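Local structure of adhesion and penetration protein autotransporter (Haemophilus influenzae, 3SYJ) at residues G572-K577 against R625-E630; G498-N503 against N540-E545; H783-D788 against T806-L811. The protein promotes bacterial adherence to and invasion of host cells and probably acts as a serine protease, this chain being its self-associating passenger domain. One frame throughout, in Å; residues are numbered along the deposited sequence.

Contact 1 (G572-K577 against R625-E630)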
ATOM      1  N   GLY A 572      11.303  35.015  -5.101  1.00 13.99           N
ATOM      2  CA  GLY A 572      11.384  34.694  -6.516  1.00 14.69           C
ATOM      3  C   GLY A 572      11.088  33.233  -6.792  1.00 17.88           C
ATOM      4  O   GLY A 572       9.932  32.841  -6.954  1.00 18.72           O
ATOM      5  N   GLY A 573      12.127  32.410  -6.840  1.00 16.44           N
ATOM      6  CA  GLY A 573      11.921  30.994  -7.066  1.00 17.35           C
ATOM      7  C   GLY A 573      13.159  30.142  -6.888  1.00 17.40           C
ATOM      8  O   GLY A 573      14.290  30.645  -6.928  1.00 16.39           O
ATOM      9  N   THR A 574      12.932  28.848  -6.669  1.00 16.51           N
ATOM     10  CA  THR A 574      14.002  27.858  -6.698  1.00 17.22           C
ATOM     11  C   THR A 574      13.612  26.701  -7.605  1.00 18.72           C
ATOM     12  O   THR A 574      12.459  26.273  -7.623  1.00 16.06           O
ATOM     13  CB  THR A 574      14.338  27.274  -5.301  1.00 16.55           C
ATOM     14  OG1 THR A 574      13.204  26.568  -4.778  1.00 20.32           O
ATOM     15  CG2 THR A 574      14.761  28.364  -4.333  1.00 16.07           C
ATOM     16  N   ASN A 575      14.584  26.208  -8.366  1.00 17.50           N
ATOM     17  CA  ASN A 575      14.431  24.961  -9.097  1.00 17.92           C
ATOM     18  C   ASN A 575      15.677  24.123  -8.870  1.00 18.41           C
ATOM     19  O   ASN A 575      16.445  23.876  -9.795  1.00 18.89           O
ATOM     20  CB  ASN A 575      14.239  25.223 -10.588  1.00 16.23           C
ATOM     21  CG  ASN A 575      13.834  23.978 -11.341  1.00 19.52           C
ATOM     22  OD1 ASN A 575      14.203  23.787 -12.502  1.00 23.29           O
ATOM     23  ND2 ASN A 575      13.070  23.116 -10.681  1.00 15.35           N
ATOM     24  N   LEU A 576      15.877  23.692  -7.631  1.00 19.66           N
ATOM     25  CA  LEU A 576      17.160  23.134  -7.227  1.00 18.48           C
ATOM     26  C   LEU A 576      17.280  21.637  -7.379  1.00 22.41           C
ATOM     27  O   LEU A 576      16.498  20.876  -6.814  1.00 24.67           O
ATOM     28  CB  LEU A 576      17.476  23.502  -5.782  1.00 18.06           C
ATOM     29  CG  LEU A 576      17.826  24.965  -5.549  1.00 18.91           C
ATOM     30  CD1 LEU A 576      17.905  25.255  -4.065  1.00 21.31           C
ATOM     31  CD2 LEU A 576      19.127  25.298  -6.234  1.00 18.15           C
ATOM     32  N   LYS A 577      18.287  21.224  -8.137  1.00 24.28           N
ATOM     33  CA  LYS A 577      18.745  19.851  -8.104  1.00 22.73           C
ATOM     34  C   LYS A 577      19.729  19.802  -6.940  1.00 26.73           C
ATOM     35  O   LYS A 577      20.937  19.932  -7.122  1.00 24.45           O
ATOM     36  CB  LYS A 577      19.440  19.504  -9.413  1.00 29.19           C
ATOM     37  CG  LYS A 577      18.905  18.252 -10.080  1.00 43.70           C
ATOM     38  CD  LYS A 577      17.577  18.527 -10.783  1.00 42.22           C
ATOM     39  CE  LYS A 577      16.983  17.244 -11.370  1.00 52.54           C
ATOM     40  NZ  LYS A 577      16.006  17.514 -12.464  1.00 49.75           N
ATOM     41  N   ARG A 625       4.163  32.465  -6.628  1.00 16.24           N
ATOM     42  CA  ARG A 625       5.465  31.836  -6.853  1.00 17.76           C
ATOM     43  C   ARG A 625       5.478  30.316  -6.639  1.00 18.83           C
ATOM     44  O   ARG A 625       4.590  29.745  -5.997  1.00 19.89           O
ATOM     45  CB  ARG A 625       6.533  32.475  -5.960  1.00 18.06           C
ATOM     46  CG  ARG A 625       6.689  33.979  -6.122  1.00 15.97           C
ATOM     47  CD  ARG A 625       7.081  34.366  -7.540  1.00 15.07           C
ATOM     48  NE  ARG A 625       7.829  35.621  -7.565  1.00 13.88           N
ATOM     49  CZ  ARG A 625       8.135  36.299  -8.666  1.00 15.22           C
ATOM     50  NH1 ARG A 625       7.745  35.852  -9.849  1.00 15.45           N
ATOM     51  NH2 ARG A 625       8.832  37.426  -8.581  1.00 16.65           N
ATOM     52  N   THR A 626       6.498  29.668  -7.184  1.00 15.83           N
ATOM     53  CA  THR A 626       6.695  28.245  -6.979  1.00 18.17           C
ATOM     54  C   THR A 626       8.107  28.035  -6.476  1.00 18.69           C
ATOM     55  O   THR A 626       9.032  28.753  -6.859  1.00 16.56           O
ATOM     56  CB  THR A 626       6.520  27.425  -8.276  1.00 17.72           C
ATOM     57  OG1 THR A 626       7.490  27.842  -9.245  1.00 17.48           O
ATOM     58  CG2 THR A 626       5.137  27.599  -8.849  1.00 14.79           C
ATOM     59  N   PHE A 627       8.262  27.055  -5.601  1.00 18.47           N
ATOM     60  CA  PHE A 627       9.570  26.692  -5.100  1.00 20.95           C
ATOM     61  C   PHE A 627       9.745  25.189  -5.197  1.00 20.40           C
ATOM     62  O   PHE A 627       8.808  24.425  -4.964  1.00 21.08           O
ATOM     63  CB  PHE A 627       9.740  27.159  -3.658  1.00 19.22           C
ATOM     64  CG  PHE A 627       9.797  28.649  -3.511  1.00 19.67           C
ATOM     65  CD1 PHE A 627      10.967  29.339  -3.775  1.00 21.82           C
ATOM     66  CD2 PHE A 627       8.679  29.364  -3.108  1.00 19.92           C
ATOM     67  CE1 PHE A 627      11.027  30.714  -3.632  1.00 17.57           C
ATOM     68  CE2 PHE A 627       8.731  30.738  -2.966  1.00 16.88           C
ATOM     69  CZ  PHE A 627       9.908  31.412  -3.227  1.00 17.46           C
ATOM     70  N   LYS A 628      10.950  24.774  -5.561  1.00 20.58           N
ATOM     71  CA  LYS A 628      11.263  23.364  -5.681  1.00 21.36           C
ATOM     72  C   LYS A 628      12.706  23.066  -5.305  1.00 21.60           C
ATOM     73  O   LYS A 628      13.636  23.764  -5.718  1.00 19.73           O
ATOM     74  CB  LYS A 628      11.003  22.870  -7.102  1.00 23.40           C
ATOM     75  CG  LYS A 628      11.328  21.401  -7.293  1.00 25.89           C
ATOM     76  CD  LYS A 628      10.736  20.865  -8.589  1.00 34.79           C
ATOM     77  CE  LYS A 628      11.198  19.432  -8.844  1.00 39.51           C
ATOM     78  NZ  LYS A 628      10.958  18.988 -10.246  1.00 42.63           N
ATOM     79  N   ALA A 629      12.876  22.025  -4.507  1.00 18.93           N
ATOM     80  CA  ALA A 629      14.186  21.495  -4.214  1.00 21.64           C
ATOM     81  C   ALA A 629      14.010  20.001  -3.994  1.00 25.56           C
ATOM     82  O   ALA A 629      12.882  19.506  -3.944  1.00 22.73           O
ATOM     83  CB  ALA A 629      14.768  22.161  -2.975  1.00 16.66           C
ATOM     84  N   GLU A 630      15.119  19.280  -3.879  1.00 24.41           N
ATOM     85  CA  GLU A 630      15.072  17.872  -3.495  1.00 26.12           C
ATOM     86  C   GLU A 630      14.699  17.740  -2.010  1.00 22.80           C
ATOM     87  O   GLU A 630      13.701  17.111  -1.666  1.00 21.12           O
ATOM     88  CB  GLU A 630      16.392  17.164  -3.854  1.00 24.05           C
ATOM     89  CG  GLU A 630      16.609  17.077  -5.380  1.00 22.75           C
ATOM     90  CD  GLU A 630      17.917  16.412  -5.814  1.00 28.61           C
ATOM     91  OE1 GLU A 630      18.781  16.125  -4.964  1.00 30.40           O
ATOM     92  OE2 GLU A 630      18.086  16.183  -7.031  1.00 28.97           O
TER
HETATM   93  O   HOH W   1       8.505  31.037  -8.317  1.00 14.52           O
HETATM   94  O   HOH W   2       9.833  26.236  -9.441  1.00 24.36           O
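Phe627 and Thr574 meet at about a right angle: the hydroxyl oxygen of Thr574 lies in the plane of the phenyl ring at its edge, with Thr574 OG1 3.7 Å from Phe627 CD1. The ring reaches past Thr574 toward Gly573, and Phe627 CE1 comes within 3.6 Å of Gly573 CA, where no side chain stands in its way. Thr574 OG1 sits between its own backbone N and carbonyl carbon, which brings it 3.0 Å from Lys628 N. That amide is shared, since it also donates to Thr574 O, and both bonds are bent, at 141° and 133°. The return bond, Leu576 N to Lys628 O at 2.9 Å, is nearly straight (176°). On the other face Asn575 and the extended Lys628 run side by side in the same direction. Where the strands splay near Gly572 a water takes over, accepting from Thr626 N and donating to Gly572 O, each bond 2.7 Å long. The Arg625 chain passes the same carbonyl, while its guanidinium bonds to Ser571 O and bridges to Glu497. Glu630 OE2 is paired with Arg554. The two parallel strands are neighbours in the beta-solenoid: Phe627 packs edge-to-face on Phe589 and touches strand 645-654, whereas Thr574 and Leu576 reach Phe543 of strand 542-543.

Contact 2 (G498-N503 against N540-E545)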
ATOM      1  N   GLY A 498      14.984  38.941 -12.308  1.00 13.74           N
ATOM      2  CA  GLY A 498      15.995  38.662 -13.306  1.00 12.72           C
ATOM      3  C   GLY A 498      17.252  38.045 -12.709  1.00 18.43           C
ATOM      4  O   GLY A 498      18.063  37.444 -13.415  1.00 15.53           O
ATOM      5  N   ALA A 499      17.431  38.194 -11.401  1.00 17.45           N
ATOM      6  CA  ALA A 499      18.595  37.619 -10.739  1.00 13.34           C
ATOM      7  C   ALA A 499      18.525  36.090 -10.747  1.00 14.75           C
ATOM      8  O   ALA A 499      17.565  35.506 -10.251  1.00 15.01           O
ATOM      9  CB  ALA A 499      18.698  38.134  -9.320  1.00 11.36           C
ATOM     10  N   MET A 500      19.543  35.439 -11.304  1.00 14.55           N
ATOM     11  CA  MET A 500      19.589  33.977 -11.300  1.00 14.34           C
ATOM     12  C   MET A 500      20.936  33.439 -10.876  1.00 13.38           C
ATOM     13  O   MET A 500      21.976  33.810 -11.426  1.00 15.48           O
ATOM     14  CB  MET A 500      19.214  33.402 -12.663  1.00 14.03           C
ATOM     15  CG  MET A 500      17.790  33.699 -13.066  1.00 21.74           C
ATOM     16  SD  MET A 500      17.342  33.122 -14.712  1.00 25.86           S
ATOM     17  CE  MET A 500      15.805  34.019 -14.923  1.00 29.35           C
ATOM     18  N   ILE A 501      20.913  32.560  -9.885  1.00 14.85           N
ATOM     19  CA  ILE A 501      22.111  31.836  -9.504  1.00 14.09           C
ATOM     20  C   ILE A 501      21.950  30.384  -9.909  1.00 16.81           C
ATOM     21  O   ILE A 501      21.009  29.717  -9.479  1.00 18.89           O
ATOM     22  CB  ILE A 501      22.398  31.977  -8.021  1.00 15.12           C
ATOM     23  CG1 ILE A 501      22.537  33.468  -7.686  1.00 14.46           C
ATOM     24  CG2 ILE A 501      23.650  31.181  -7.636  1.00 13.59           C
ATOM     25  CD1 ILE A 501      23.189  33.739  -6.359  1.00 14.44           C
ATOM     26  N   VAL A 502      22.857  29.909 -10.759  1.00 15.61           N
ATOM     27  CA  VAL A 502      22.743  28.573 -11.343  1.00 23.39           C
ATOM     28  C   VAL A 502      24.083  27.831 -11.342  1.00 19.60           C
ATOM     29  O   VAL A 502      25.123  28.403 -11.011  1.00 19.85           O
ATOM     30  CB  VAL A 502      22.202  28.626 -12.803  1.00 19.40           C
ATOM     31  CG1 VAL A 502      20.887  29.415 -12.868  1.00 18.41           C
ATOM     32  CG2 VAL A 502      23.237  29.222 -13.746  1.00 18.36           C
ATOM     33  N   ASN A 503      24.039  26.551 -11.694  1.00 21.10           N
ATOM     34  CA  ASN A 503      25.245  25.754 -11.899  1.00 21.43           C
ATOM     35  C   ASN A 503      25.080  24.926 -13.154  1.00 20.29           C
ATOM     36  O   ASN A 503      24.390  23.911 -13.141  1.00 23.17           O
ATOM     37  CB  ASN A 503      25.524  24.838 -10.705  1.00 19.95           C
ATOM     38  CG  ASN A 503      26.738  23.946 -10.925  1.00 22.14           C
ATOM     39  OD1 ASN A 503      27.612  24.266 -11.730  1.00 19.32           O
ATOM     40  ND2 ASN A 503      26.801  22.828 -10.203  1.00 14.60           N
ATOM     41  N   ASN A 540      15.252  38.464  -4.521  1.00 15.51           N
ATOM     42  CA  ASN A 540      14.095  38.500  -5.410  1.00 13.70           C
ATOM     43  C   ASN A 540      14.176  37.518  -6.579  1.00 17.31           C
ATOM     44  O   ASN A 540      13.218  37.376  -7.346  1.00 17.26           O
ATOM     45  CB  ASN A 540      13.926  39.910  -5.979  1.00 18.18           C
ATOM     46  CG  ASN A 540      13.511  40.917  -4.932  1.00 18.01           C
ATOM     47  OD1 ASN A 540      13.974  40.872  -3.790  1.00 14.83           O
ATOM     48  ND2 ASN A 540      12.630  41.839  -5.315  1.00 18.56           N
ATOM     49  N   GLY A 541      15.315  36.844  -6.718  1.00 15.24           N
ATOM     50  CA  GLY A 541      15.592  36.062  -7.911  1.00 14.38           C
ATOM     51  C   GLY A 541      15.426  34.556  -7.801  1.00 19.61           C
ATOM     52  O   GLY A 541      14.663  34.052  -6.966  1.00 16.94           O
ATOM     53  N   TRP A 542      16.153  33.846  -8.665  1.00 16.13           N
ATOM     54  CA  TRP A 542      16.083  32.393  -8.771  1.00 16.86           C
ATOM     55  C   TRP A 542      17.350  31.680  -8.293  1.00 15.52           C
ATOM     56  O   TRP A 542      18.464  32.183  -8.467  1.00 16.37           O
ATOM     57  CB  TRP A 542      15.798  31.975 -10.223  1.00 14.84           C
ATOM     58  CG  TRP A 542      14.356  32.066 -10.578  1.00 18.69           C
ATOM     59  CD1 TRP A 542      13.698  33.163 -11.051  1.00 18.50           C
ATOM     60  CD2 TRP A 542      13.381  31.026 -10.472  1.00 15.92           C
ATOM     61  NE1 TRP A 542      12.375  32.871 -11.246  1.00 20.90           N
ATOM     62  CE2 TRP A 542      12.151  31.564 -10.898  1.00 18.08           C
ATOM     63  CE3 TRP A 542      13.427  29.693 -10.056  1.00 16.53           C
ATOM     64  CZ2 TRP A 542      10.973  30.816 -10.925  1.00 17.91           C
ATOM     65  CZ3 TRP A 542      12.258  28.945 -10.084  1.00 18.44           C
ATOM     66  CH2 TRP A 542      11.045  29.512 -10.513  1.00 19.73           C
ATOM     67  N   PHE A 543      17.154  30.512  -7.683  1.00 14.90           N
ATOM     68  CA  PHE A 543      18.224  29.548  -7.425  1.00 16.60           C
ATOM     69  C   PHE A 543      17.960  28.303  -8.253  1.00 17.38           C
ATOM     70  O   PHE A 543      16.980  27.599  -8.029  1.00 19.67           O
ATOM     71  CB  PHE A 543      18.282  29.171  -5.946  1.00 15.64           C
ATOM     72  CG  PHE A 543      18.817  30.257  -5.068  1.00 14.74           C
ATOM     73  CD1 PHE A 543      20.166  30.567  -5.080  1.00 15.48           C
ATOM     74  CD2 PHE A 543      17.978  30.970  -4.233  1.00 15.54           C
ATOM     75  CE1 PHE A 543      20.668  31.571  -4.280  1.00 16.84           C
ATOM     76  CE2 PHE A 543      18.475  31.980  -3.419  1.00 15.45           C
ATOM     77  CZ  PHE A 543      19.822  32.279  -3.443  1.00 14.53           C
ATOM     78  N   GLY A 544      18.821  28.037  -9.224  1.00 17.66           N
ATOM     79  CA  GLY A 544      18.620  26.902 -10.103  1.00 16.14           C
ATOM     80  C   GLY A 544      18.210  27.381 -11.479  1.00 21.78           C
ATOM     81  O   GLY A 544      17.635  28.460 -11.629  1.00 23.02           O
ATOM     82  N   GLU A 545      18.513  26.581 -12.490  1.00 23.89           N
ATOM     83  CA  GLU A 545      18.211  26.945 -13.860  1.00 23.02           C
ATOM     84  C   GLU A 545      16.777  26.565 -14.200  1.00 29.19           C
ATOM     85  O   GLU A 545      16.343  25.445 -13.926  1.00 30.46           O
ATOM     86  CB  GLU A 545      19.185  26.254 -14.812  1.00 24.10           C
ATOM     87  CG  GLU A 545      18.909  26.530 -16.276  1.00 28.36           C
ATOM     88  CD  GLU A 545      19.016  28.004 -16.620  1.00 28.51           C
ATOM     89  OE1 GLU A 545      20.132  28.563 -16.537  1.00 22.89           O
ATOM     90  OE2 GLU A 545      17.979  28.602 -16.975  1.00 33.58           O
TER
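Residues Ala499-Val502 and Gly541-Gly544 form a parallel strand pairing within the passenger's beta-helix, with Met500 bridged to Trp542 and Ile501 to Phe543. Three backbone hydrogen bonds give the evidence. Trp542 N donates to Ala499 O at 2.7 Å, Ile501 N to Trp542 O at 2.9 Å, and Gly544 N to Ile501 O at 2.8 Å. All are close to straight, the last two at 176-177°. Trp542 thus uses both its N-H and its C=O on the same neighbour, as expected of a parallel ladder, and its carbonyl also takes the hydroxyl of Tyr539.

On each face an aliphatic or thioether side chain of one strand lies beside an aromatic one of the other. Ile501 and Phe543 point the same way, with Ile501 CD1 3.9 Å from Phe543 CE1. The parallel bridge puts them on one face, and a shared first torsion, Ile501 CG1 and Phe543 CG both anti to the carbonyl carbon, tilts them alike; Leu482, Ile492, Val512 and Ile514 extend this apolar layer. On the other face Met500 CG meets Trp542 CB at 3.9 Å, the indole end leading off from the strand of Met500. Further along, Val502 CG1 rests 3.6 Å from Gly544 O and near the carboxylate of Glu545.

Glycines fit the backbone here: Gly541 CA is 3.1 Å from Ala499 O, and Gly544 has a positive phi of 108°. Chemically, a regular backbone ladder lies beside a buried aliphatic-aromatic layer, and the one acidic group, Glu545, is satisfied by Arg479, His504 and Asp547 N, which is consistent with a charged carboxylate.

Contact 3 (H783-D788 against T806-L811)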
ATOM      1  N   HIS A 783     -11.195   8.192   8.402  1.00 32.87           N
ATOM      2  CA  HIS A 783     -10.188   7.214   8.001  1.00 35.19           C
ATOM      3  C   HIS A 783      -9.698   6.351   9.167  1.00 32.00           C
ATOM      4  O   HIS A 783     -10.278   6.366  10.251  1.00 35.88           O
ATOM      5  CB  HIS A 783      -9.027   7.895   7.266  1.00 33.48           C
ATOM      6  CG  HIS A 783      -9.429   8.514   5.962  1.00 33.69           C
ATOM      7  ND1 HIS A 783      -9.249   7.882   4.750  1.00 37.61           N
ATOM      8  CD2 HIS A 783     -10.023   9.698   5.684  1.00 32.89           C
ATOM      9  CE1 HIS A 783      -9.706   8.654   3.780  1.00 31.80           C
ATOM     10  NE2 HIS A 783     -10.183   9.761   4.321  1.00 34.54           N
ATOM     11  N   GLN A 784      -8.639   5.588   8.926  1.00 36.44           N
ATOM     12  CA  GLN A 784      -8.187   4.578   9.879  1.00 41.87           C
ATOM     13  C   GLN A 784      -7.247   5.150  10.939  1.00 40.22           C
ATOM     14  O   GLN A 784      -6.390   5.978  10.635  1.00 39.90           O
ATOM     15  CB  GLN A 784      -7.515   3.407   9.136  1.00 36.87           C
ATOM     16  CG  GLN A 784      -8.477   2.571   8.277  1.00 52.07           C
ATOM     17  CD  GLN A 784      -7.774   1.585   7.333  1.00 62.14           C
ATOM     18  OE1 GLN A 784      -6.666   1.116   7.606  1.00 57.57           O
ATOM     19  NE2 GLN A 784      -8.430   1.270   6.215  1.00 54.32           N
ATOM     20  N   ILE A 785      -7.422   4.717  12.186  1.00 40.68           N
ATOM     21  CA  ILE A 785      -6.434   4.997  13.228  1.00 38.46           C
ATOM     22  C   ILE A 785      -5.959   3.706  13.893  1.00 39.41           C
ATOM     23  O   ILE A 785      -6.764   2.916  14.381  1.00 41.69           O
ATOM     24  CB  ILE A 785      -6.959   5.944  14.320  1.00 34.79           C
ATOM     25  CG1 ILE A 785      -7.555   7.206  13.703  1.00 36.36           C
ATOM     26  CG2 ILE A 785      -5.832   6.315  15.270  1.00 31.88           C
ATOM     27  CD1 ILE A 785      -8.062   8.187  14.729  1.00 34.02           C
ATOM     28  N   GLN A 786      -4.648   3.505  13.912  1.00 36.89           N
ATOM     29  CA  GLN A 786      -4.054   2.312  14.504  1.00 41.97           C
ATOM     30  C   GLN A 786      -3.073   2.711  15.598  1.00 41.85           C
ATOM     31  O   GLN A 786      -2.109   3.435  15.349  1.00 44.73           O
ATOM     32  CB  GLN A 786      -3.344   1.486  13.424  1.00 44.75           C
ATOM     33  CG  GLN A 786      -2.181   0.634  13.921  1.00 47.91           C
ATOM     34  CD  GLN A 786      -2.631  -0.637  14.613  1.00 53.27           C
ATOM     35  OE1 GLN A 786      -3.628  -1.253  14.225  1.00 55.09           O
ATOM     36  NE2 GLN A 786      -1.892  -1.043  15.646  1.00 52.15           N
ATOM     37  N   GLY A 787      -3.324   2.246  16.816  1.00 40.74           N
ATOM     38  CA  GLY A 787      -2.458   2.565  17.933  1.00 42.34           C
ATOM     39  C   GLY A 787      -2.204   1.363  18.819  1.00 43.95           C
ATOM     40  O   GLY A 787      -3.138   0.683  19.234  1.00 45.07           O
ATOM     41  N   ASP A 788      -0.939   1.092  19.111  1.00 48.04           N
ATOM     42  CA  ASP A 788      -0.618  -0.026  19.985  1.00 48.18           C
ATOM     43  C   ASP A 788       0.044   0.405  21.284  1.00 47.60           C
ATOM     44  O   ASP A 788       0.077   1.590  21.621  1.00 45.87           O
ATOM     45  CB  ASP A 788       0.200  -1.101  19.259  1.00 49.07           C
ATOM     46  CG  ASP A 788       1.397  -0.534  18.524  1.00 59.80           C
ATOM     47  OD1 ASP A 788       2.313  -0.009  19.201  1.00 60.11           O
ATOM     48  OD2 ASP A 788       1.427  -0.634  17.273  1.00 58.70           O
ATOM     49  N   THR A 806     -10.576  -1.795  13.864  1.00 39.16           N
ATOM     50  CA  THR A 806      -9.536  -0.889  14.338  1.00 40.44           C
ATOM     51  C   THR A 806      -9.063  -1.258  15.732  1.00 38.44           C
ATOM     52  O   THR A 806      -9.860  -1.664  16.578  1.00 35.87           O
ATOM     53  CB  THR A 806     -10.048   0.568  14.382  1.00 41.58           C
ATOM     54  OG1 THR A 806      -9.809   1.202  13.122  1.00 50.09           O
ATOM     55  CG2 THR A 806      -9.342   1.356  15.476  1.00 39.41           C
ATOM     56  N   THR A 807      -7.768  -1.101  15.974  1.00 36.95           N
ATOM     57  CA  THR A 807      -7.220  -1.322  17.304  1.00 39.22           C
ATOM     58  C   THR A 807      -6.510  -0.087  17.843  1.00 38.68           C
ATOM     59  O   THR A 807      -5.727   0.557  17.145  1.00 40.46           O
ATOM     60  CB  THR A 807      -6.259  -2.517  17.322  1.00 39.43           C
ATOM     61  OG1 THR A 807      -6.953  -3.680  16.862  1.00 42.93           O
ATOM     62  CG2 THR A 807      -5.736  -2.764  18.730  1.00 38.41           C
ATOM     63  N   LEU A 808      -6.798   0.228  19.071  1.00 37.73           N
ATOM     64  CA  LEU A 808      -6.142   1.307  19.754  1.00 39.86           C
ATOM     65  C   LEU A 808      -5.728   0.838  21.123  1.00 40.08           C
ATOM     66  O   LEU A 808      -6.160  -0.171  21.596  1.00 42.59           O
ATOM     67  CB  LEU A 808      -7.071   2.507  19.893  1.00 34.75           C
ATOM     68  CG  LEU A 808      -7.748   3.075  18.677  1.00 33.16           C
ATOM     69  CD1 LEU A 808      -8.737   4.070  19.059  1.00 33.99           C
ATOM     70  CD2 LEU A 808      -6.771   3.650  17.716  1.00 37.35           C
ATOM     71  N   GLN A 809      -4.865   1.589  21.749  1.00 40.33           N
ATOM     72  CA  GLN A 809      -4.460   1.295  23.080  1.00 39.43           C
ATOM     73  C   GLN A 809      -5.245   2.018  24.143  1.00 41.44           C
ATOM     74  O   GLN A 809      -6.140   1.471  24.731  1.00 42.57           O
ATOM     75  CB  GLN A 809      -3.015   1.700  23.243  1.00 41.10           C
ATOM     76  CG  GLN A 809      -2.314   1.151  24.423  1.00 42.81           C
ATOM     77  CD  GLN A 809      -2.491  -0.303  24.600  1.00 43.09           C
ATOM     78  OE1 GLN A 809      -2.535  -1.064  23.662  1.00 44.23           O
ATOM     79  NE2 GLN A 809      -2.564  -0.702  25.806  1.00 42.13           N
ATOM     80  N   ASN A 810      -4.916   3.266  24.370  1.00 38.87           N
ATOM     81  CA  ASN A 810      -5.724   4.163  25.148  1.00 39.11           C
ATOM     82  C   ASN A 810      -6.485   5.104  24.242  1.00 43.31           C
ATOM     83  O   ASN A 810      -6.023   5.456  23.196  1.00 41.27           O
ATOM     84  CB  ASN A 810      -4.870   4.919  26.153  1.00 38.56           C
ATOM     85  CG  ASN A 810      -3.993   3.999  26.979  1.00 45.49           C
ATOM     86  OD1 ASN A 810      -4.457   3.154  27.711  1.00 41.79           O
ATOM     87  ND2 ASN A 810      -2.718   4.185  26.859  1.00 48.07           N
ATOM     88  N   LEU A 811      -7.679   5.462  24.664  1.00 39.56           N
ATOM     89  CA  LEU A 811      -8.548   6.317  23.920  1.00 37.02           C
ATOM     90  C   LEU A 811      -9.295   7.186  24.890  1.00 36.22           C
ATOM     91  O   LEU A 811      -9.824   6.712  25.841  1.00 39.83           O
ATOM     92  CB  LEU A 811      -9.532   5.471  23.120  1.00 37.12           C
ATOM     93  CG  LEU A 811     -10.758   6.112  22.498  1.00 32.52           C
ATOM     94  CD1 LEU A 811     -10.384   7.067  21.492  1.00 32.34           C
ATOM     95  CD2 LEU A 811     -11.688   5.079  21.921  1.00 29.95           C
TER
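Ile785 and Leu808 form the close-packed side of this contact, their side chains crossing at a slant with Ile785 CG2 3.7 Å from Leu808 CD2. The leucine reaches across because its CG is turned beside its own backbone N (chi1 -53°); CD1 then continues the chain, leaving CD2 as the branch turned toward Ile785, with Leu808 CD2 3.4 Å from Ile785 O. A second methyl covers that carbonyl, Thr806 CG2 at 3.2 Å from Ile785 O. Trp800 touches all three of these side chains, and Val793 adds to the layer under Ile785 and Leu808, so this half is buried.

One backbone hydrogen bond joins the segments: Gly787 N donates to Thr807 O at 3.0 Å, almost straight (176°) and in the plane of that carbonyl. Next to it Gly787 O lies 3.1 Å from Leu808 CA in a CA-H...O contact, while its approach to Gln809 N is too badly angled to count as a hydrogen bond.

The other side is looser and partly exposed. The CB bond of Gln786 leads away, and although the bend at chi2 returns its end, Gln786 OE1 stays 4.0 Å from Thr807 O. Gln809 lays its CB over Asp788 O at 3.5 Å, whereas the bond to CB of Asp788 points away. Thr807 packs on Asn656 of the second subunit.

The strands run in roughly the same sense but 41° apart. Strands of neighbouring coils, here splayed and joined by a single bond, with apolar residues inward and polar ones outward, are typical of the right-handed beta-helix of autotransporter passengers.

In the fold
From the N terminus, the chain first closes contact 2, where 36 residues separate 498-503 from 540-545. It then runs to contact 1, which closes over 47 residues that include helix 603-609, and much later to contact 3, a shorter excursion of 17 residues. The three loops follow in series; none encloses or crosses another. Contacts 1 and 2 adjoin, their centres about 10 Å apart: probable hydrogen bonds link Asn575 N to Phe543 O and Phe543 N to Gly573 O, so strands 499-502, 542-543, 567-575 and 622-629 lie next to one another across the solenoid wall. Contact 3, centred about 38 Å from contact 1, joins strands 785-787 and 806-808 toward the solenoid's C-terminal end.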